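Local coordinates for protein glutathione reductase (Bartonella henselae, PDB 3O0H) that probably reduces glutathione disulfide to glutathione as a dimeric flavoenzyme that binds flavin-adenine dinucleotide, at residues I54-E57 against Y58-G62; I32-S36 against G37-A41. One frame throughout, in Å; residues are numbered along the deposited sequence.

Contact 1. Residues I54-E57 against Y58-G62; sequences IAEE and YRIGG. With FAD (flavin-adenine dinucleotide), chain H.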
loop_
_atom_site.group_PDB
_atom_site.type_symbol
_atom_site.label_atom_id
_atom_site.label_comp_id
_atom_site.label_asym_id
_atom_site.label_seq_id
_atom_site.Cartn_x
_atom_site.Cartn_y
_atom_site.Cartn_z
ATOM N N ILE B 54 -5.755 -25.753 -27.207
ATOM C CA ILE B 54 -6.031 -25.746 -25.774
ATOM C C ILE B 54 -7.465 -26.268 -25.586
ATOM O O ILE B 54 -8.377 -25.893 -26.348
ATOM C CB ILE B 54 -5.830 -24.351 -25.136
ATOM C CG1 ILE B 54 -5.899 -24.412 -23.587
ATOM C CG2 ILE B 54 -6.832 -23.299 -25.775
ATOM C CD1 ILE B 54 -5.242 -23.190 -22.871
ATOM N N ALA B 55 -7.633 -27.133 -24.586
ATOM C CA ALA B 55 -8.947 -27.650 -24.231
ATOM C C ALA B 55 -9.353 -26.993 -22.944
ATOM O O ALA B 55 -8.563 -26.963 -21.991
ATOM C CB ALA B 55 -8.938 -29.201 -24.091
ATOM N N GLU B 56 -10.592 -26.506 -22.922
ATOM C CA GLU B 56 -11.231 -25.954 -21.713
ATOM C C GLU B 56 -12.642 -26.480 -21.573
ATOM O O GLU B 56 -13.511 -26.240 -22.438
ATOM C CB GLU B 56 -11.265 -24.429 -21.774
ATOM C CG GLU B 56 -11.907 -23.758 -20.567
ATOM C CD GLU B 56 -11.420 -24.310 -19.234
ATOM O OE1 GLU B 56 -10.204 -24.204 -18.933
ATOM O OE2 GLU B 56 -12.268 -24.816 -18.498
ATOM N N GLU B 57 -12.883 -27.220 -20.499
ATOM C CA GLU B 57 -14.176 -27.865 -20.300
ATOM C C GLU B 57 -15.240 -26.939 -19.715
ATOM O O GLU B 57 -16.434 -27.276 -19.755
ATOM C CB GLU B 57 -14.042 -29.122 -19.416
ATOM C CG GLU B 57 -13.609 -28.846 -17.960
ATOM C CD GLU B 57 -13.362 -30.089 -17.122
ATOM O OE1 GLU B 57 -13.594 -31.226 -17.565
ATOM O OE2 GLU B 57 -13.005 -29.910 -15.960
ATOM N N TYR B 58 -14.811 -25.831 -19.122
ATOM C CA TYR B 58 -15.703 -24.915 -18.484
ATOM C C TYR B 58 -15.581 -23.536 -19.107
ATOM O O TYR B 58 -16.182 -23.280 -20.156
ATOM C CB TYR B 58 -15.512 -24.925 -16.938
ATOM C CG TYR B 58 -16.583 -24.143 -16.207
ATOM C CD1 TYR B 58 -16.271 -23.100 -15.333
ATOM C CD2 TYR B 58 -17.940 -24.449 -16.410
ATOM C CE1 TYR B 58 -17.283 -22.388 -14.678
ATOM C CE2 TYR B 58 -18.923 -23.761 -15.762
ATOM C CZ TYR B 58 -18.589 -22.719 -14.900
ATOM O OH TYR B 58 -19.615 -22.028 -14.288
ATOM N N ARG B 59 -14.836 -22.633 -18.482
ATOM C CA ARG B 59 -14.712 -21.281 -19.009
ATOM C C ARG B 59 -13.249 -20.816 -19.128
ATOM O O ARG B 59 -12.374 -21.028 -18.244
ATOM C CB ARG B 59 -15.527 -20.304 -18.174
ATOM C CG ARG B 59 -17.034 -20.567 -18.238
ATOM C CD ARG B 59 -17.759 -19.633 -17.318
ATOM N NE ARG B 59 -17.761 -18.277 -17.816
ATOM C CZ ARG B 59 -18.442 -17.268 -17.269
ATOM N NH1 ARG B 59 -19.172 -17.440 -16.163
ATOM N NH2 ARG B 59 -18.364 -16.065 -17.816
ATOM N N ILE B 60 -12.988 -20.171 -20.239
ATOM C CA ILE B 60 -11.640 -19.702 -20.557
ATOM C C ILE B 60 -11.152 -18.701 -19.490
ATOM O O ILE B 60 -11.880 -17.775 -19.102
ATOM C CB ILE B 60 -11.588 -19.043 -21.940
ATOM C CG1 ILE B 60 -11.863 -20.067 -23.061
ATOM C CG2 ILE B 60 -10.218 -18.419 -22.161
ATOM C CD1 ILE B 60 -10.751 -21.089 -23.195
ATOM N N GLY B 61 -9.943 -18.915 -18.970
ATOM C CA GLY B 61 -9.448 -18.059 -17.911
ATOM C C GLY B 61 -9.178 -18.797 -16.622
ATOM O O GLY B 61 -8.240 -18.438 -15.911
ATOM N N GLY B 62 -9.982 -19.826 -16.340
ATOM C CA GLY B 62 -9.732 -20.737 -15.231
ATOM C C GLY B 62 -10.282 -20.288 -13.887
ATOM O O GLY B 62 -11.087 -19.360 -13.798
HETATM P PA FAD H . -6.859 -23.340 -12.993
HETATM O O1A FAD H . -7.754 -23.899 -11.929
HETATM O O2A FAD H . -6.835 -21.837 -13.055
HETATM O O5B FAD H . -7.206 -23.904 -14.447
HETATM C C5B FAD H . -7.482 -25.261 -14.725
HETATM C C4B FAD H . -8.468 -25.245 -15.876
HETATM O O4B FAD H . -8.562 -26.523 -16.487
HETATM C C3B FAD H . -9.885 -24.855 -15.472
HETATM O O3B FAD H . -10.362 -23.795 -16.307
HETATM C C2B FAD H . -10.701 -26.116 -15.690
HETATM O O2B FAD H . -12.003 -25.809 -16.129
HETATM C C1B FAD H . -9.963 -26.828 -16.771
HETATM N N9A FAD H . -9.904 -28.298 -16.822
HETATM C C8A FAD H . -9.583 -29.160 -15.816
HETATM N N7A FAD H . -9.504 -30.397 -16.329
HETATM C C5A FAD H . -9.771 -30.307 -17.666
HETATM C C6A FAD H . -9.753 -31.219 -18.688
HETATM N N6A FAD H . -9.507 -32.523 -18.494
HETATM N N1A FAD H . -10.037 -30.797 -19.964
HETATM C C2A FAD H . -10.287 -29.465 -20.199
HETATM N N3A FAD H . -10.271 -28.553 -19.197
HETATM C C4A FAD H . -9.969 -28.989 -17.966
HETATM N N1 FAD H . -4.743 -17.660 -5.831
HETATM C C2 FAD H . -4.044 -16.487 -5.628
HETATM O O2 FAD H . -2.858 -16.332 -6.016
HETATM N N3 FAD H . -4.647 -15.469 -5.003
HETATM C C4 FAD H . -5.964 -15.524 -4.577
HETATM O O4 FAD H . -6.434 -14.508 -4.048
HETATM C C4X FAD H . -6.679 -16.705 -4.778
HETATM N N5 FAD H . -7.988 -16.822 -4.398
HETATM C C5X FAD H . -8.659 -18.015 -4.666
HETATM C C6 FAD H . -9.978 -18.118 -4.257
HETATM C C7 FAD H . -10.704 -19.274 -4.508
HETATM C C7M FAD H . -12.151 -19.331 -4.053
HETATM C C8 FAD H . -10.108 -20.327 -5.174
HETATM C C8M FAD H . -10.865 -21.615 -5.424
HETATM C C9 FAD H . -8.776 -20.241 -5.563
HETATM C C9A FAD H . -8.045 -19.077 -5.302
HETATM N N10 FAD H . -6.720 -18.937 -5.678
HETATM C C10 FAD H . -6.055 -17.761 -5.440
HETATM C "C1'" FAD H . -5.975 -20.022 -6.351
HETATM C "C2'" FAD H . -5.908 -19.884 -7.851
HETATM O "O2'" FAD H . -7.226 -19.909 -8.366
HETATM C "C3'" FAD H . -5.118 -21.047 -8.391
HETATM O "O3'" FAD H . -3.888 -21.249 -7.718
HETATM C "C4'" FAD H . -4.941 -20.913 -9.888
HETATM O "O4'" FAD H . -6.234 -20.785 -10.487
HETATM C "C5'" FAD H . -4.251 -22.142 -10.467
HETATM O "O5'" FAD H . -4.028 -21.975 -11.884
HETATM P P FAD H . -3.991 -23.323 -12.755
HETATM O O1P FAD H . -3.580 -22.997 -14.173
HETATM O O2P FAD H . -3.101 -24.340 -12.075
HETATM O O3P FAD H . -5.425 -23.997 -12.699
#
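The carboxylate of Glu56 closes the turn back on itself: Tyr58 N donates to Glu56 OE2 at 2.8 Å, with an N-H...O angle of 155°, using the anti lone pair, the one turned away from OE1. With CG anti to the backbone N (chi1 -180°) and a bend at chi2 of 47°, the chain curls so that both oxygens also meet the adenosine ribose. FAD O2B gives its hydrogen to Glu56 OE2 at 2.6 Å and FAD O3B gives one to Glu56 OE1 at 2.7 Å. Since OE1 also receives Ser34 N, each oxygen of this buried group is gripped by two donors, which should hold its rotation and stabilise a negative charge. An acidic residue just after the second strand of a Rossmann fold, bonded to both ribose hydroxyls, is the classical adenosine-binding feature of dinucleotide folds, and here it follows directly on strand 52-55. Behind the carboxylate the packing stays close: Ile60 CD1 reaches Glu56 CB at 3.7 Å, while Tyr120, Arg121 and Leu124 of helix 102-126, together with Ser34, also pack on Ile60. The outer side is looser. Glu57, extended beyond CG, lays its carboxylate nearly parallel over one face of the adenine, with Glu57 CD 3.6 Å from FAD C5A, and Glu57 OE1 is paired in a salt bridge with Arg135. Tyr58 is exposed; its ring leads away from 54-57 and receives Arg59 CG over its centre, 3.9 Å above the plane. The guanidinium of Arg59 continues past the ring to a salt bridge with Glu117 on helix 102-126.

Contact 2. Residues I32-S36 against G37-A41; sequences IGSGS and GGVRA. With FAD (flavin-adenine dinucleotide), chain H.
The flat peptide group joining Gly35 to Ser36 has water 1 over one face and one helix donor, Val39 N, at its oxygen. Val39 N bonds to Gly35 O at 2.9 Å with an N-H...O angle of 164°, tilted 17° from the carbonyl plane toward the water's side; Val39 CG1 comes to the same oxygen from the other side of that plane, at a close 3.0 Å. Val39 chi1 of 77°, which sets CG1 between the backbone N and the carbonyl carbon, brings the methyl there. At the opposite edge Ser36 N points to FAD O2A in a weak bond. Gly37 N makes the firmer one, 2.9 Å to FAD O1P, and the water links that oxygen to Gly38 N. Backbone amides at a helix start thus face the pyrophosphate, whose charge the helix dipole probably eases. The sequence fits the GxGxxG turn of dinucleotide-binding Rossmann folds: Gly38 CA approaches Gly33 O at 3.4 Å in a nearly straight CA-H...O contact, possible because no side chain intervenes. A second flat group, the adenine, carries Ile32 CG2 on one face, 3.6 Å from FAD C6A. The turn joins strand 27-32 to helix 36-47, with Val39 against Tyr120 and Leu124 of helix 102-126, and Arg40 along helix 334-349.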
loop_
_atom_site.group_PDB
_atom_site.type_symbol
_atom_site.label_atom_id
_atom_site.label_comp_id
_atom_site.label_asym_id
_atom_site.label_seq_id
_atom_site.Cartn_x
_atom_site.Cartn_y
_atom_site.Cartn_z
ATOM N N ILE B 32 -3.933 -28.851 -21.794
ATOM C CA ILE B 32 -5.154 -29.306 -21.128
ATOM C C ILE B 32 -5.473 -28.378 -19.983
ATOM O O ILE B 32 -4.830 -28.435 -18.959
ATOM C CB ILE B 32 -5.067 -30.777 -20.606
ATOM C CG1 ILE B 32 -4.585 -31.709 -21.721
ATOM C CG2 ILE B 32 -6.463 -31.257 -20.066
ATOM C CD1 ILE B 32 -4.190 -33.205 -21.251
ATOM N N GLY B 33 -6.463 -27.501 -20.201
ATOM C CA GLY B 33 -6.936 -26.543 -19.194
ATOM C C GLY B 33 -6.443 -25.129 -19.535
ATOM O O GLY B 33 -5.290 -24.929 -19.795
ATOM N N SER B 34 -7.369 -24.179 -19.591
ATOM C CA SER B 34 -7.083 -22.807 -19.926
ATOM C C SER B 34 -7.164 -21.913 -18.703
ATOM O O SER B 34 -7.761 -20.853 -18.763
ATOM C CB SER B 34 -8.037 -22.320 -21.015
ATOM O OG SER B 34 -7.563 -21.119 -21.610
ATOM N N GLY B 35 -6.562 -22.329 -17.588
ATOM C CA GLY B 35 -6.512 -21.462 -16.413
ATOM C C GLY B 35 -5.243 -20.627 -16.382
ATOM O O GLY B 35 -4.615 -20.391 -17.411
ATOM N N SER B 36 -4.860 -20.175 -15.190
ATOM C CA SER B 36 -3.761 -19.225 -15.062
ATOM C C SER B 36 -2.484 -19.691 -15.802
ATOM O O SER B 36 -1.856 -18.902 -16.562
ATOM C CB SER B 36 -3.471 -18.945 -13.596
ATOM O OG SER B 36 -4.621 -18.351 -12.978
ATOM N N GLY B 37 -2.128 -20.958 -15.592
ATOM C CA GLY B 37 -0.928 -21.537 -16.157
ATOM C C GLY B 37 -1.097 -21.921 -17.622
ATOM O O GLY B 37 -0.272 -21.553 -18.452
ATOM N N GLY B 38 -2.174 -22.653 -17.925
ATOM C CA GLY B 38 -2.431 -23.126 -19.291
ATOM C C GLY B 38 -2.554 -22.009 -20.307
ATOM O O GLY B 38 -2.017 -22.085 -21.411
ATOM N N VAL B 39 -3.292 -20.968 -19.941
ATOM C CA VAL B 39 -3.563 -19.892 -20.895
ATOM C C VAL B 39 -2.293 -19.106 -21.171
ATOM O O VAL B 39 -2.054 -18.680 -22.338
ATOM C CB VAL B 39 -4.755 -19.017 -20.431
ATOM C CG1 VAL B 39 -4.336 -18.061 -19.324
ATOM C CG2 VAL B 39 -5.352 -18.279 -21.622
ATOM N N ARG B 40 -1.425 -18.962 -20.158
ATOM C CA ARG B 40 -0.154 -18.275 -20.355
ATOM C C ARG B 40 0.735 -19.074 -21.285
ATOM O O ARG B 40 1.270 -18.515 -22.232
ATOM C CB ARG B 40 0.612 -18.002 -19.056
ATOM C CG ARG B 40 1.983 -17.276 -19.291
ATOM C CD ARG B 40 1.839 -15.848 -19.861
ATOM N NE ARG B 40 1.075 -14.940 -18.988
ATOM C CZ ARG B 40 1.629 -14.120 -18.078
ATOM N NH1 ARG B 40 2.945 -14.095 -17.841
ATOM N NH2 ARG B 40 0.856 -13.370 -17.348
ATOM N N ALA B 41 0.862 -20.381 -21.011
ATOM C CA ALA B 41 1.719 -21.262 -21.789
ATOM C C ALA B 41 1.302 -21.333 -23.250
ATOM O O ALA B 41 2.139 -21.249 -24.168
ATOM C CB ALA B 41 1.713 -22.697 -21.184
HETATM P PA FAD H . -6.859 -23.340 -12.993
HETATM O O1A FAD H . -7.754 -23.899 -11.929
HETATM O O2A FAD H . -6.835 -21.837 -13.055
HETATM O O5B FAD H . -7.206 -23.904 -14.447
HETATM C C5B FAD H . -7.482 -25.261 -14.725
HETATM C C4B FAD H . -8.468 -25.245 -15.876
HETATM O O4B FAD H . -8.562 -26.523 -16.487
HETATM C C3B FAD H . -9.885 -24.855 -15.472
HETATM O O3B FAD H . -10.362 -23.795 -16.307
HETATM C C2B FAD H . -10.701 -26.116 -15.690
HETATM O O2B FAD H . -12.003 -25.809 -16.129
HETATM C C1B FAD H . -9.963 -26.828 -16.771
HETATM N N9A FAD H . -9.904 -28.298 -16.822
HETATM C C8A FAD H . -9.583 -29.160 -15.816
HETATM N N7A FAD H . -9.504 -30.397 -16.329
HETATM C C5A FAD H . -9.771 -30.307 -17.666
HETATM C C6A FAD H . -9.753 -31.219 -18.688
HETATM N N6A FAD H . -9.507 -32.523 -18.494
HETATM N N1A FAD H . -10.037 -30.797 -19.964
HETATM C C2A FAD H . -10.287 -29.465 -20.199
HETATM N N3A FAD H . -10.271 -28.553 -19.197
HETATM C C4A FAD H . -9.969 -28.989 -17.966
HETATM N N1 FAD H . -4.743 -17.660 -5.831
HETATM C C2 FAD H . -4.044 -16.487 -5.628
HETATM O O2 FAD H . -2.858 -16.332 -6.016
HETATM N N3 FAD H . -4.647 -15.469 -5.003
HETATM C C4 FAD H . -5.964 -15.524 -4.577
HETATM O O4 FAD H . -6.434 -14.508 -4.048
HETATM C C4X FAD H . -6.679 -16.705 -4.778
HETATM N N5 FAD H . -7.988 -16.822 -4.398
HETATM C C5X FAD H . -8.659 -18.015 -4.666
HETATM C C6 FAD H . -9.978 -18.118 -4.257
HETATM C C7 FAD H . -10.704 -19.274 -4.508
HETATM C C7M FAD H . -12.151 -19.331 -4.053
HETATM C C8 FAD H . -10.108 -20.327 -5.174
HETATM C C8M FAD H . -10.865 -21.615 -5.424
HETATM C C9 FAD H . -8.776 -20.241 -5.563
HETATM C C9A FAD H . -8.045 -19.077 -5.302
HETATM N N10 FAD H . -6.720 -18.937 -5.678
HETATM C C10 FAD H . -6.055 -17.761 -5.440
HETATM C "C1'" FAD H . -5.975 -20.022 -6.351
HETATM C "C2'" FAD H . -5.908 -19.884 -7.851
HETATM O "O2'" FAD H . -7.226 -19.909 -8.366
HETATM C "C3'" FAD H . -5.118 -21.047 -8.391
HETATM O "O3'" FAD H . -3.888 -21.249 -7.718
HETATM C "C4'" FAD H . -4.941 -20.913 -9.888
HETATM O "O4'" FAD H . -6.234 -20.785 -10.487
HETATM C "C5'" FAD H . -4.251 -22.142 -10.467
HETATM O "O5'" FAD H . -4.028 -21.975 -11.884
HETATM P P FAD H . -3.991 -23.323 -12.755
HETATM O O1P FAD H . -3.580 -22.997 -14.173
HETATM O O2P FAD H . -3.101 -24.340 -12.075
HETATM O O3P FAD H . -5.425 -23.997 -12.699
HETATM O O HOH W 1 -4.513 -23.866 -16.542
#

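Contacts 1 and 2 lie at the C-terminal ends of the first two strands of one parallel sheet, their centres about 8 Å apart, and helix 36-47 carries the chain from one to the other. The backbones are probably joined by a hydrogen bond from Gly33 N to Ala55 O at 2.8 Å; nearby, Ile54 CD1 packs on Gly33 O at 3.5 Å. They share the adenosine diphosphate half of the cofactor: contact 1 takes the ribose of the adenosine, contact 2 the pyrophosphate, and the adenine lies between Ile32 and Glu57. Contact 1 then runs into helix 62-67, which holds Cys64, disulfide-bonded to Cys69, probably the redox pair of this family near the flavin.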